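Side-chain contacts in GTPase activator-like protein (Chaetomium thermophilum, PDB 5HIU), which is probably a GTPase activator, the TSC2 component of the tuberous sclerosis complex, with only its helical N-terminal part present in this chain: residues 60-65 against 87-92; 56-61 against 100-105; 356-361 against 390-395; 290-295 against 313-318. All coordinates share one frame; numbering follows the deposited sequence.

All four contacts join helices of one all-helical N-terminal array, and all are largely buried. Interactions 1 and 2 lie toward one end. They share helix 59-65, their centres are about 5 Å apart, and W62 of one touches Y102 of the other. Interactions 3 and 4 lie on the opposite side of the chain's centre. Their centres are about 15 Å apart, and L316 of interaction 4 packs on E357 and I358 of interaction 3. Interactions 1, 3 and 4 are apolar, with cysteine used in 1 and 3 and alanine in 4. Interaction 2 differs: it has a hydrogen bond across it, through H59, which is partly exposed.

Interaction 1 (60-65 against 87-92); sequences AIWHAA and ECVKYP
W62 and I61 of helix 59-65 meet C88 and V89 near the end of helix 75-89. The backbones are close here, with the CA atoms of W62 and C88 7.0 Å apart. All contacts across the pair are apolar, and no hydrogen bond crosses.

Two of them involve the indole. With chi1 at -179°, the W62 side chain extends straight away from its own backbone N, which carries the six-membered ring over to 87-92. C88 CB lies at the ring edge, near its plane, 4.0 Å from W62 CE3. V89 CG1 comes in obliquely, 3.5 Å from W62 CZ3, and also reaches CH2. The third contact uses sulfur: C88 SG meets the CG2 branch of I61 at 3.9 Å. I61 also packs on V28 of helix 22-33, on L46 and V50 of helix 36-52, and on L84.

Polar contacts lie outside this patch. W62 NE1 makes a weak hydrogen bond to T105 OG1, and the indole also meets the Y102 ring.

The four touching residues are buried, so this part of the helical array is held by shape and apolar contact. The one indole N-H is turned to another partner.

Interaction 2 (56-61 against 100-105); sequences NPVHAI and SEYFHT
H59 and Y102 are the nearest residues by backbone, yet their CA atoms are 9.5 Å apart, and it is mainly the long Y102 side chain that spans the gap between helix 59-65 and helix 96-107. The bridge is a hydrogen bond. H59 ND1 donates to Y102 OH at 3.2 Å, with an N-H...O angle of 154°. The hydroxyl sits at the edge of the imidazole, tilted 16° from its plane. The H59 ring is swung out opposite its backbone N (chi1 -166°), and this brings ND1 toward the phenol. The imidazole also meets the ring of H63 edge-to-face.

V58 lays a methyl on the same hydroxyl. Its CG2 makes a van der Waals contact with Y102 OH at 3.8 Å, with CZ of Y102 just behind at 4.5 Å. The Y102 ring thus reaches across the alpha-solenoid-like stack of helices, passing V89 of helix 75-89 and L125 of helix 115-126 on its way.

The E101 carboxylate stays near the imidazole without touching it: OE1 of E101 is 5.2 Å from H59 NE2. A long, weak ion pair joins OE2 of E101 to K66 NZ.

Interaction 3 (356-361 against 390-395); sequences TEILRL and AQCATK
This contact belongs to the helical array of the TSC2 N-terminal part, an alpha-solenoid-like stack, where I358 and L359 of helix 352-366 receive C392 from the region where helix 383-391 runs out. C392 is the second residue of a type I beta turn running from Q391 to T394, and its CB is directed at helix 352-366. The CA atoms of L359 and C392 are 6.8 Å apart, which is close enough for the short C392 side chain to reach both I358 and L359.

C392 is shared between these two neighbouring residues. Its CB lies against the branch point and one methyl of L359, 3.4 Å from CD2 and 3.5 Å from CG. Its sulfur comes closest to I358 but stays in contact with L359, 3.8 Å from CD2. All three touching residues are buried, and no hydrogen bond crosses between the segments.

Other helices close the surroundings. I358 also packs on L316 of helix 302-322 and on V346 of helix 336-348, while L359 touches Q426 of helix 423-441. C392 itself touches S347.

A chi1 of -46° keeps the sulfur of C392 on the side of its own backbone N, and there it faces the beta-branch of I358. The CG2 methyl of I358 is 3.2 Å from C392 SG, a tight approach for an apolar pair, and CB of I358 follows at 3.6 Å.

Interaction 4 (290-295 against 313-318); sequences LDFLRS and RGALSV
The F292 ring meets A315 at its edge: the A315 methyl lies near the ring plane, 3.8 Å from F292 CD2. Neither face of the phenyl is used against 313-318. The same methyl also touches F292 CB at 3.8 Å, so it sits in the corner between the stem of the side chain and the ring. The first torsion of F292 (-61°) places the ring beside the backbone N, with its CD2 edge next to the A315 methyl.

The second half of the contact is aliphatic. L293 CD2 meets L316 CD1 at 3.4 Å, a close methyl pair, and the two leucine side chains cross obliquely. L293 CD2 is also 4.2 Å from A315 CB. The alanine is thus flanked by a phenylalanine and a leucine from consecutive positions of the other helix. No hydrogen bond links the segments, and all four touching residues are buried.

The small A315 lets the backbones come close, with its CA 6.5 Å from that of F292. The short helical segments 290-294 and 313-318 approach to 8.8 Å between axes and run at 136°, closer to antiparallel than to parallel. They belong to helices 281-294 and 302-322, which follow each other in the solenoid-like stack. Helix 245-261 adds Q253 beside F292. Helix 336-348 brings V346 to L293, and L316 packs on E357 and I358 of helix 352-366.

Interaction 1 (60-65 against 87-92)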
loop_
_atom_site.group_PDB
_atom_site.type_symbol
_atom_site.label_atom_id
_atom_site.label_comp_id
_atom_site.label_asym_id
_atom_site.label_seq_id
_atom_site.Cartn_x
_atom_site.Cartn_y
_atom_site.Cartn_z
ATOM N N ALA A 60 24.417 13.958 29.948
ATOM C CA ALA A 60 24.094 13.953 31.380
ATOM C C ALA A 60 22.701 14.549 31.622
ATOM O O ALA A 60 21.977 14.145 32.537
ATOM C CB ALA A 60 25.151 14.709 32.157
ATOM N N ILE A 61 22.335 15.500 30.771
ATOM C CA ILE A 61 20.979 16.021 30.726
ATOM C C ILE A 61 19.991 14.880 30.427
ATOM O O ILE A 61 18.919 14.807 31.014
ATOM C CB ILE A 61 20.859 17.156 29.683
ATOM C CG1 ILE A 61 21.680 18.380 30.107
ATOM C CG2 ILE A 61 19.411 17.571 29.499
ATOM C CD1 ILE A 61 21.962 19.368 28.992
ATOM N N TRP A 62 20.347 13.989 29.506
ATOM C CA TRP A 62 19.467 12.891 29.168
ATOM C C TRP A 62 19.199 12.080 30.415
ATOM O O TRP A 62 18.051 11.808 30.747
ATOM C CB TRP A 62 20.080 11.998 28.093
ATOM C CG TRP A 62 19.178 10.874 27.705
ATOM C CD1 TRP A 62 19.104 9.637 28.287
ATOM C CD2 TRP A 62 18.203 10.883 26.656
ATOM N NE1 TRP A 62 18.143 8.874 27.659
ATOM C CE2 TRP A 62 17.566 9.621 26.663
ATOM C CE3 TRP A 62 17.808 11.833 25.707
ATOM C CZ2 TRP A 62 16.563 9.287 25.755
ATOM C CZ3 TRP A 62 16.800 11.499 24.805
ATOM C CH2 TRP A 62 16.201 10.226 24.832
ATOM N N HIS A 63 20.267 11.720 31.117
ATOM C CA HIS A 63 20.145 10.824 32.250
ATOM C C HIS A 63 19.407 11.484 33.387
ATOM O O HIS A 63 18.583 10.860 34.073
ATOM C CB HIS A 63 21.511 10.408 32.749
ATOM C CG HIS A 63 22.353 9.749 31.720
ATOM N ND1 HIS A 63 21.825 9.047 30.659
ATOM C CD2 HIS A 63 23.695 9.665 31.601
ATOM C CE1 HIS A 63 22.810 8.575 29.916
ATOM N NE2 HIS A 63 23.955 8.932 30.471
ATOM N N ALA A 64 19.708 12.757 33.599
ATOM C CA ALA A 64 19.000 13.507 34.613
ATOM C C ALA A 64 17.477 13.340 34.460
ATOM O O ALA A 64 16.782 13.150 35.448
ATOM C CB ALA A 64 19.396 14.974 34.543
ATOM N N ALA A 65 16.983 13.371 33.216
ATOM C CA ALA A 65 15.555 13.549 32.917
ATOM C C ALA A 65 14.787 12.301 32.553
ATOM O O ALA A 65 13.578 12.291 32.713
ATOM C CB ALA A 65 15.402 14.551 31.783
ATOM N N GLU A 87 14.670 17.468 22.080
ATOM C CA GLU A 87 15.726 18.404 21.712
ATOM C C GLU A 87 17.085 17.759 21.856
ATOM O O GLU A 87 17.964 18.039 21.059
ATOM C CB GLU A 87 15.655 19.707 22.520
ATOM C CG GLU A 87 14.488 20.602 22.141
ATOM C CD GLU A 87 14.416 20.869 20.647
ATOM O OE1 GLU A 87 15.267 21.630 20.146
ATOM O OE2 GLU A 87 13.514 20.316 19.968
ATOM N N CYS A 88 17.255 16.888 22.851
ATOM C CA CYS A 88 18.539 16.225 23.075
ATOM C C CYS A 88 18.937 15.268 21.944
ATOM O O CYS A 88 20.079 15.271 21.505
ATOM C CB CYS A 88 18.550 15.497 24.422
ATOM S SG CYS A 88 18.534 16.624 25.839
ATOM N N VAL A 89 18.012 14.450 21.466
ATOM C CA VAL A 89 18.374 13.476 20.443
ATOM C C VAL A 89 18.885 14.140 19.173
ATOM O O VAL A 89 19.630 13.527 18.443
ATOM C CB VAL A 89 17.235 12.506 20.101
ATOM C CG1 VAL A 89 16.939 11.613 21.288
ATOM C CG2 VAL A 89 15.977 13.241 19.656
ATOM N N LYS A 90 18.495 15.389 18.923
ATOM C CA LYS A 90 18.947 16.146 17.747
ATOM C C LYS A 90 20.462 16.344 17.727
ATOM O O LYS A 90 21.064 16.374 16.663
ATOM C CB LYS A 90 18.217 17.492 17.654
ATOM C CG LYS A 90 16.750 17.347 17.278
ATOM C CD LYS A 90 15.908 18.560 17.636
ATOM C CE LYS A 90 14.450 18.300 17.258
ATOM N NZ LYS A 90 13.492 19.431 17.455
ATOM N N TYR A 91 21.068 16.443 18.899
ATOM C CA TYR A 91 22.523 16.544 19.048
ATOM C C TYR A 91 23.243 15.668 18.025
ATOM O O TYR A 91 23.002 14.461 17.971
ATOM C CB TYR A 91 22.905 16.104 20.455
ATOM C CG TYR A 91 24.362 16.198 20.826
ATOM C CD1 TYR A 91 24.949 17.423 21.113
ATOM C CD2 TYR A 91 25.143 15.051 20.957
ATOM C CE1 TYR A 91 26.279 17.512 21.486
ATOM C CE2 TYR A 91 26.472 15.129 21.331
ATOM C CZ TYR A 91 27.031 16.364 21.599
ATOM O OH TYR A 91 28.349 16.445 21.975
ATOM N N PRO A 92 24.137 16.272 17.220
ATOM C CA PRO A 92 24.695 15.550 16.089
ATOM C C PRO A 92 25.697 14.482 16.494
ATOM O O PRO A 92 25.523 13.317 16.132
ATOM C CB PRO A 92 25.376 16.644 15.257
ATOM C CG PRO A 92 25.620 17.769 16.194
ATOM C CD PRO A 92 24.792 17.575 17.427
#

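Interaction 2 (56-61 against 100-105)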
loop_
_atom_site.group_PDB
_atom_site.type_symbol
_atom_site.label_atom_id
_atom_site.label_comp_id
_atom_site.label_asym_id
_atom_site.label_seq_id
_atom_site.Cartn_x
_atom_site.Cartn_y
_atom_site.Cartn_z
ATOM N N ASN A 56 26.518 21.623 22.525
ATOM C CA ASN A 56 26.815 21.185 23.882
ATOM C C ASN A 56 26.269 19.787 24.206
ATOM O O ASN A 56 25.256 19.354 23.626
ATOM C CB ASN A 56 26.345 22.242 24.879
ATOM C CG ASN A 56 27.185 23.503 24.797
ATOM O OD1 ASN A 56 27.590 23.920 23.704
ATOM N ND2 ASN A 56 27.470 24.108 25.946
ATOM N N PRO A 57 26.948 19.077 25.129
ATOM C CA PRO A 57 26.676 17.674 25.420
ATOM C C PRO A 57 25.367 17.454 26.163
ATOM O O PRO A 57 25.172 17.941 27.278
ATOM C CB PRO A 57 27.847 17.264 26.302
ATOM C CG PRO A 57 28.225 18.513 27.003
ATOM C CD PRO A 57 27.967 19.628 26.037
ATOM N N VAL A 58 24.487 16.686 25.547
ATOM C CA VAL A 58 23.183 16.431 26.122
ATOM C C VAL A 58 23.184 15.179 27.000
ATOM O O VAL A 58 22.195 14.888 27.654
ATOM C CB VAL A 58 22.107 16.331 25.013
ATOM C CG1 VAL A 58 22.244 17.508 24.039
ATOM C CG2 VAL A 58 22.164 14.990 24.279
ATOM N N HIS A 59 24.293 14.451 27.037
ATOM C CA HIS A 59 24.294 13.127 27.650
ATOM C C HIS A 59 23.864 13.078 29.119
ATOM O O HIS A 59 23.061 12.226 29.496
ATOM C CB HIS A 59 25.665 12.482 27.524
ATOM C CG HIS A 59 25.661 11.016 27.813
ATOM N ND1 HIS A 59 24.700 10.165 27.310
ATOM C CD2 HIS A 59 26.508 10.245 28.533
ATOM C CE1 HIS A 59 24.958 8.931 27.704
ATOM N NE2 HIS A 59 26.051 8.952 28.445
ATOM N N ALA A 60 24.417 13.958 29.948
ATOM C CA ALA A 60 24.094 13.953 31.380
ATOM C C ALA A 60 22.701 14.549 31.622
ATOM O O ALA A 60 21.977 14.145 32.537
ATOM C CB ALA A 60 25.151 14.709 32.157
ATOM N N ILE A 61 22.335 15.500 30.771
ATOM C CA ILE A 61 20.979 16.021 30.726
ATOM C C ILE A 61 19.991 14.880 30.427
ATOM O O ILE A 61 18.919 14.807 31.014
ATOM C CB ILE A 61 20.859 17.156 29.683
ATOM C CG1 ILE A 61 21.680 18.380 30.107
ATOM C CG2 ILE A 61 19.411 17.571 29.499
ATOM C CD1 ILE A 61 21.962 19.368 28.992
ATOM N N SER A 100 22.001 4.259 21.268
ATOM C CA SER A 100 21.311 3.051 21.646
ATOM C C SER A 100 20.525 3.276 22.915
ATOM O O SER A 100 19.465 2.712 23.098
ATOM C CB SER A 100 22.280 1.892 21.820
ATOM O OG SER A 100 21.630 0.698 21.444
ATOM N N GLU A 101 21.034 4.115 23.793
ATOM C CA GLU A 101 20.392 4.313 25.070
ATOM C C GLU A 101 19.213 5.247 24.942
ATOM O O GLU A 101 18.202 5.138 25.650
ATOM C CB GLU A 101 21.400 4.859 26.066
ATOM C CG GLU A 101 20.936 4.747 27.503
ATOM C CD GLU A 101 22.040 5.065 28.486
ATOM O OE1 GLU A 101 23.198 4.573 28.290
ATOM O OE2 GLU A 101 21.722 5.811 29.451
ATOM N N TYR A 102 19.335 6.177 24.016
ATOM C CA TYR A 102 18.230 7.038 23.707
ATOM C C TYR A 102 17.088 6.226 23.084
ATOM O O TYR A 102 15.936 6.326 23.504
ATOM C CB TYR A 102 18.697 8.175 22.801
ATOM C CG TYR A 102 19.850 9.006 23.374
ATOM C CD1 TYR A 102 20.130 9.030 24.736
ATOM C CD2 TYR A 102 20.642 9.782 22.542
ATOM C CE1 TYR A 102 21.177 9.779 25.233
ATOM C CE2 TYR A 102 21.678 10.538 23.033
ATOM C CZ TYR A 102 21.936 10.533 24.374
ATOM O OH TYR A 102 22.961 11.289 24.852
ATOM N N PHE A 103 17.398 5.377 22.123
ATOM C CA PHE A 103 16.347 4.579 21.500
ATOM C C PHE A 103 15.555 3.752 22.535
ATOM O O PHE A 103 14.344 3.702 22.501
ATOM C CB PHE A 103 16.947 3.691 20.417
ATOM C CG PHE A 103 15.983 2.721 19.829
ATOM C CD1 PHE A 103 15.187 3.080 18.752
ATOM C CD2 PHE A 103 15.880 1.433 20.335
ATOM C CE1 PHE A 103 14.298 2.174 18.191
ATOM C CE2 PHE A 103 14.991 0.527 19.780
ATOM C CZ PHE A 103 14.201 0.893 18.707
ATOM N N HIS A 104 16.229 3.105 23.463
ATOM C CA HIS A 104 15.515 2.258 24.408
ATOM C C HIS A 104 14.733 3.046 25.430
ATOM O O HIS A 104 13.666 2.604 25.866
ATOM C CB HIS A 104 16.477 1.295 25.054
ATOM C CG HIS A 104 17.004 0.293 24.083
ATOM N ND1 HIS A 104 18.309 0.298 23.635
ATOM C CD2 HIS A 104 16.383 -0.711 23.426
ATOM C CE1 HIS A 104 18.477 -0.679 22.763
ATOM N NE2 HIS A 104 17.322 -1.308 22.620
ATOM N N THR A 105 15.251 4.219 25.793
ATOM C CA THR A 105 14.525 5.145 26.638
ATOM C C THR A 105 13.245 5.620 25.935
ATOM O O THR A 105 12.156 5.571 26.504
ATOM C CB THR A 105 15.395 6.374 26.956
ATOM O OG1 THR A 105 16.554 5.977 27.675
ATOM C CG2 THR A 105 14.637 7.417 27.762
#

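Interaction 3 (356-361 against 390-395)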
loop_
_atom_site.group_PDB
_atom_site.type_symbol
_atom_site.label_atom_id
_atom_site.label_comp_id
_atom_site.label_asym_id
_atom_site.label_seq_id
_atom_site.Cartn_x
_atom_site.Cartn_y
_atom_site.Cartn_z
ATOM N N THR A 356 -19.313 -6.453 -18.584
ATOM C CA THR A 356 -18.781 -5.230 -19.202
ATOM C C THR A 356 -17.238 -5.183 -19.162
ATOM O O THR A 356 -16.616 -4.740 -20.134
ATOM C CB THR A 356 -19.365 -3.946 -18.562
ATOM O OG1 THR A 356 -20.795 -4.018 -18.555
ATOM C CG2 THR A 356 -18.948 -2.690 -19.330
ATOM N N GLU A 357 -16.633 -5.640 -18.056
ATOM C CA GLU A 357 -15.160 -5.645 -17.900
ATOM C C GLU A 357 -14.491 -6.704 -18.771
ATOM O O GLU A 357 -13.605 -6.377 -19.570
ATOM C CB GLU A 357 -14.734 -5.814 -16.431
ATOM C CG GLU A 357 -15.038 -4.603 -15.569
ATOM C CD GLU A 357 -14.455 -3.312 -16.147
ATOM O OE1 GLU A 357 -13.218 -3.062 -15.992
ATOM O OE2 GLU A 357 -15.237 -2.538 -16.755
ATOM N N ILE A 358 -14.923 -7.957 -18.631
ATOM C CA ILE A 358 -14.489 -9.023 -19.544
ATOM C C ILE A 358 -14.374 -8.471 -20.962
ATOM O O ILE A 358 -13.345 -8.621 -21.610
ATOM C CB ILE A 358 -15.470 -10.212 -19.591
ATOM C CG1 ILE A 358 -15.581 -10.916 -18.228
ATOM C CG2 ILE A 358 -15.018 -11.209 -20.653
ATOM C CD1 ILE A 358 -14.425 -11.836 -17.881
ATOM N N LEU A 359 -15.442 -7.830 -21.418
ATOM C CA LEU A 359 -15.481 -7.214 -22.727
ATOM C C LEU A 359 -14.450 -6.107 -22.851
ATOM O O LEU A 359 -13.731 -6.039 -23.846
ATOM C CB LEU A 359 -16.871 -6.633 -23.033
ATOM C CG LEU A 359 -18.044 -7.572 -23.370
ATOM C CD1 LEU A 359 -19.263 -6.778 -23.846
ATOM C CD2 LEU A 359 -17.647 -8.597 -24.424
ATOM N N ARG A 360 -14.385 -5.222 -21.865
ATOM C CA ARG A 360 -13.502 -4.048 -21.968
ATOM C C ARG A 360 -12.054 -4.482 -22.160
ATOM O O ARG A 360 -11.313 -3.876 -22.924
ATOM C CB ARG A 360 -13.677 -3.080 -20.774
ATOM C CG ARG A 360 -12.538 -2.063 -20.607
ATOM C CD ARG A 360 -12.940 -0.646 -20.217
ATOM N NE ARG A 360 -13.797 -0.616 -19.027
ATOM C CZ ARG A 360 -14.975 0.014 -18.949
ATOM N NH1 ARG A 360 -15.454 0.724 -19.974
ATOM N NH2 ARG A 360 -15.677 -0.047 -17.823
ATOM N N LEU A 361 -11.677 -5.553 -21.484
ATOM C CA LEU A 361 -10.363 -6.166 -21.659
ATOM C C LEU A 361 -10.203 -6.604 -23.109
ATOM O O LEU A 361 -9.314 -6.129 -23.821
ATOM C CB LEU A 361 -10.208 -7.372 -20.715
ATOM C CG LEU A 361 -8.805 -7.944 -20.543
ATOM C CD1 LEU A 361 -8.679 -8.602 -19.185
ATOM C CD2 LEU A 361 -8.408 -8.923 -21.643
ATOM N N ALA A 390 -18.924 -13.520 -26.756
ATOM C CA ALA A 390 -20.352 -13.735 -27.006
ATOM C C ALA A 390 -21.096 -14.032 -25.718
ATOM O O ALA A 390 -22.179 -13.499 -25.480
ATOM C CB ALA A 390 -20.551 -14.871 -27.999
ATOM N N GLN A 391 -20.500 -14.870 -24.880
ATOM C CA GLN A 391 -21.050 -15.142 -23.559
ATOM C C GLN A 391 -21.341 -13.854 -22.775
ATOM O O GLN A 391 -22.329 -13.795 -22.052
ATOM C CB GLN A 391 -20.103 -16.044 -22.771
ATOM C CG GLN A 391 -20.748 -16.685 -21.556
ATOM C CD GLN A 391 -20.303 -18.117 -21.339
ATOM O OE1 GLN A 391 -19.526 -18.662 -22.120
ATOM N NE2 GLN A 391 -20.802 -18.738 -20.277
ATOM N N CYS A 392 -20.506 -12.824 -22.932
ATOM C CA CYS A 392 -20.772 -11.507 -22.323
ATOM C C CYS A 392 -21.943 -10.774 -22.977
ATOM O O CYS A 392 -22.456 -9.803 -22.416
ATOM C CB CYS A 392 -19.540 -10.594 -22.397
ATOM S SG CYS A 392 -17.999 -11.382 -21.914
ATOM N N ALA A 393 -22.320 -11.206 -24.180
ATOM C CA ALA A 393 -23.524 -10.718 -24.851
ATOM C C ALA A 393 -24.791 -11.345 -24.263
ATOM O O ALA A 393 -25.891 -10.823 -24.463
ATOM C CB ALA A 393 -23.440 -10.979 -26.350
ATOM N N THR A 394 -24.633 -12.460 -23.546
ATOM C CA THR A 394 -25.739 -13.059 -22.791
ATOM C C THR A 394 -26.180 -12.124 -21.669
ATOM O O THR A 394 -27.330 -12.136 -21.252
ATOM C CB THR A 394 -25.368 -14.408 -22.138
ATOM O OG1 THR A 394 -24.316 -14.215 -21.185
ATOM C CG2 THR A 394 -24.945 -15.442 -23.176
ATOM N N LYS A 395 -25.252 -11.321 -21.174
ATOM C CA LYS A 395 -25.575 -10.329 -20.170
ATOM C C LYS A 395 -25.903 -8.974 -20.805
ATOM O O LYS A 395 -25.609 -7.933 -20.239
ATOM C CB LYS A 395 -24.424 -10.235 -19.168
ATOM C CG LYS A 395 -24.008 -11.585 -18.589
ATOM C CD LYS A 395 -25.180 -12.259 -17.900
ATOM C CE LYS A 395 -24.830 -13.623 -17.338
ATOM N NZ LYS A 395 -26.027 -14.224 -16.678
#

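Interaction 4 (290-295 against 313-318)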
loop_
_atom_site.group_PDB
_atom_site.type_symbol
_atom_site.label_atom_id
_atom_site.label_comp_id
_atom_site.label_asym_id
_atom_site.label_seq_id
_atom_site.Cartn_x
_atom_site.Cartn_y
_atom_site.Cartn_z
ATOM N N LEU A 290 -3.666 -14.417 -13.189
ATOM C CA LEU A 290 -4.458 -15.364 -13.965
ATOM C C LEU A 290 -5.136 -16.317 -13.024
ATOM O O LEU A 290 -6.320 -16.617 -13.211
ATOM C CB LEU A 290 -3.601 -16.146 -14.951
ATOM C CG LEU A 290 -3.157 -15.353 -16.174
ATOM C CD1 LEU A 290 -2.005 -16.079 -16.854
ATOM C CD2 LEU A 290 -4.313 -15.129 -17.137
ATOM N N ASP A 291 -4.383 -16.777 -12.011
ATOM C CA ASP A 291 -4.927 -17.632 -10.942
ATOM C C ASP A 291 -6.250 -17.081 -10.423
ATOM O O ASP A 291 -7.168 -17.840 -10.171
ATOM C CB ASP A 291 -3.955 -17.770 -9.756
ATOM C CG ASP A 291 -2.864 -18.798 -9.988
ATOM O OD1 ASP A 291 -2.962 -19.628 -10.917
ATOM O OD2 ASP A 291 -1.892 -18.770 -9.207
ATOM N N PHE A 292 -6.362 -15.766 -10.279
ATOM C CA PHE A 292 -7.622 -15.193 -9.831
ATOM C C PHE A 292 -8.728 -15.575 -10.789
ATOM O O PHE A 292 -9.866 -15.769 -10.381
ATOM C CB PHE A 292 -7.522 -13.680 -9.670
ATOM C CG PHE A 292 -6.504 -13.255 -8.649
ATOM C CD1 PHE A 292 -6.400 -13.920 -7.428
ATOM C CD2 PHE A 292 -5.647 -12.188 -8.901
ATOM C CE1 PHE A 292 -5.461 -13.524 -6.485
ATOM C CE2 PHE A 292 -4.705 -11.790 -7.958
ATOM C CZ PHE A 292 -4.610 -12.459 -6.749
ATOM N N LEU A 293 -8.373 -15.718 -12.060
ATOM C CA LEU A 293 -9.299 -16.186 -13.079
ATOM C C LEU A 293 -9.357 -17.716 -13.124
ATOM O O LEU A 293 -10.442 -18.295 -13.041
ATOM C CB LEU A 293 -8.883 -15.621 -14.443
ATOM C CG LEU A 293 -8.554 -14.122 -14.534
ATOM C CD1 LEU A 293 -8.129 -13.736 -15.949
ATOM C CD2 LEU A 293 -9.740 -13.284 -14.085
ATOM N N ARG A 294 -8.188 -18.356 -13.248
ATOM C CA ARG A 294 -8.076 -19.827 -13.346
ATOM C C ARG A 294 -8.529 -20.537 -12.064
ATOM O O ARG A 294 -9.409 -21.379 -12.125
ATOM C CB ARG A 294 -6.648 -20.255 -13.710
ATOM N N SER A 295 -7.942 -20.188 -10.913
ATOM C CA SER A 295 -8.438 -20.633 -9.583
ATOM C C SER A 295 -9.954 -20.561 -9.420
ATOM O O SER A 295 -10.525 -21.415 -8.735
ATOM C CB SER A 295 -7.844 -19.806 -8.424
ATOM O OG SER A 295 -6.496 -19.470 -8.640
ATOM N N ARG A 313 -12.358 -9.252 -10.445
ATOM C CA ARG A 313 -12.570 -7.946 -11.068
ATOM C C ARG A 313 -11.314 -7.089 -11.071
ATOM O O ARG A 313 -11.153 -6.203 -11.925
ATOM C CB ARG A 313 -13.628 -7.151 -10.328
ATOM C CG ARG A 313 -14.998 -7.795 -10.217
ATOM C CD ARG A 313 -15.943 -6.802 -9.574
ATOM N NE ARG A 313 -15.936 -5.530 -10.303
ATOM C CZ ARG A 313 -16.161 -4.332 -9.762
ATOM N NH1 ARG A 313 -16.412 -4.200 -8.459
ATOM N NH2 ARG A 313 -16.119 -3.249 -10.534
ATOM N N GLY A 314 -10.458 -7.309 -10.081
ATOM C CA GLY A 314 -9.246 -6.530 -9.958
ATOM C C GLY A 314 -8.257 -7.009 -10.980
ATOM O O GLY A 314 -7.694 -6.204 -11.718
ATOM N N ALA A 315 -8.061 -8.331 -10.994
ATOM C CA ALA A 315 -7.232 -9.037 -11.979
ATOM C C ALA A 315 -7.539 -8.579 -13.389
ATOM O O ALA A 315 -6.635 -8.376 -14.186
ATOM C CB ALA A 315 -7.437 -10.540 -11.880
ATOM N N LEU A 316 -8.816 -8.415 -13.693
ATOM C CA LEU A 316 -9.229 -7.896 -14.984
ATOM C C LEU A 316 -8.678 -6.492 -15.185
ATOM O O LEU A 316 -8.123 -6.167 -16.232
ATOM C CB LEU A 316 -10.764 -7.858 -15.081
ATOM C CG LEU A 316 -11.499 -9.029 -15.752
ATOM C CD1 LEU A 316 -10.920 -10.402 -15.432
ATOM C CD2 LEU A 316 -12.976 -8.974 -15.383
ATOM N N SER A 317 -8.862 -5.659 -14.176
ATOM C CA SER A 317 -8.464 -4.267 -14.241
ATOM C C SER A 317 -6.967 -4.181 -14.511
ATOM O O SER A 317 -6.509 -3.433 -15.385
ATOM C CB SER A 317 -8.791 -3.589 -12.901
ATOM O OG SER A 317 -8.788 -2.181 -13.012
ATOM N N VAL A 318 -6.212 -4.959 -13.747
ATOM C CA VAL A 318 -4.762 -4.892 -13.789
ATOM C C VAL A 318 -4.273 -5.545 -15.068
ATOM O O VAL A 318 -3.303 -5.091 -15.671
ATOM C CB VAL A 318 -4.123 -5.546 -12.530
ATOM C CG1 VAL A 318 -2.642 -5.765 -12.723
ATOM C CG2 VAL A 318 -4.358 -4.679 -11.305
#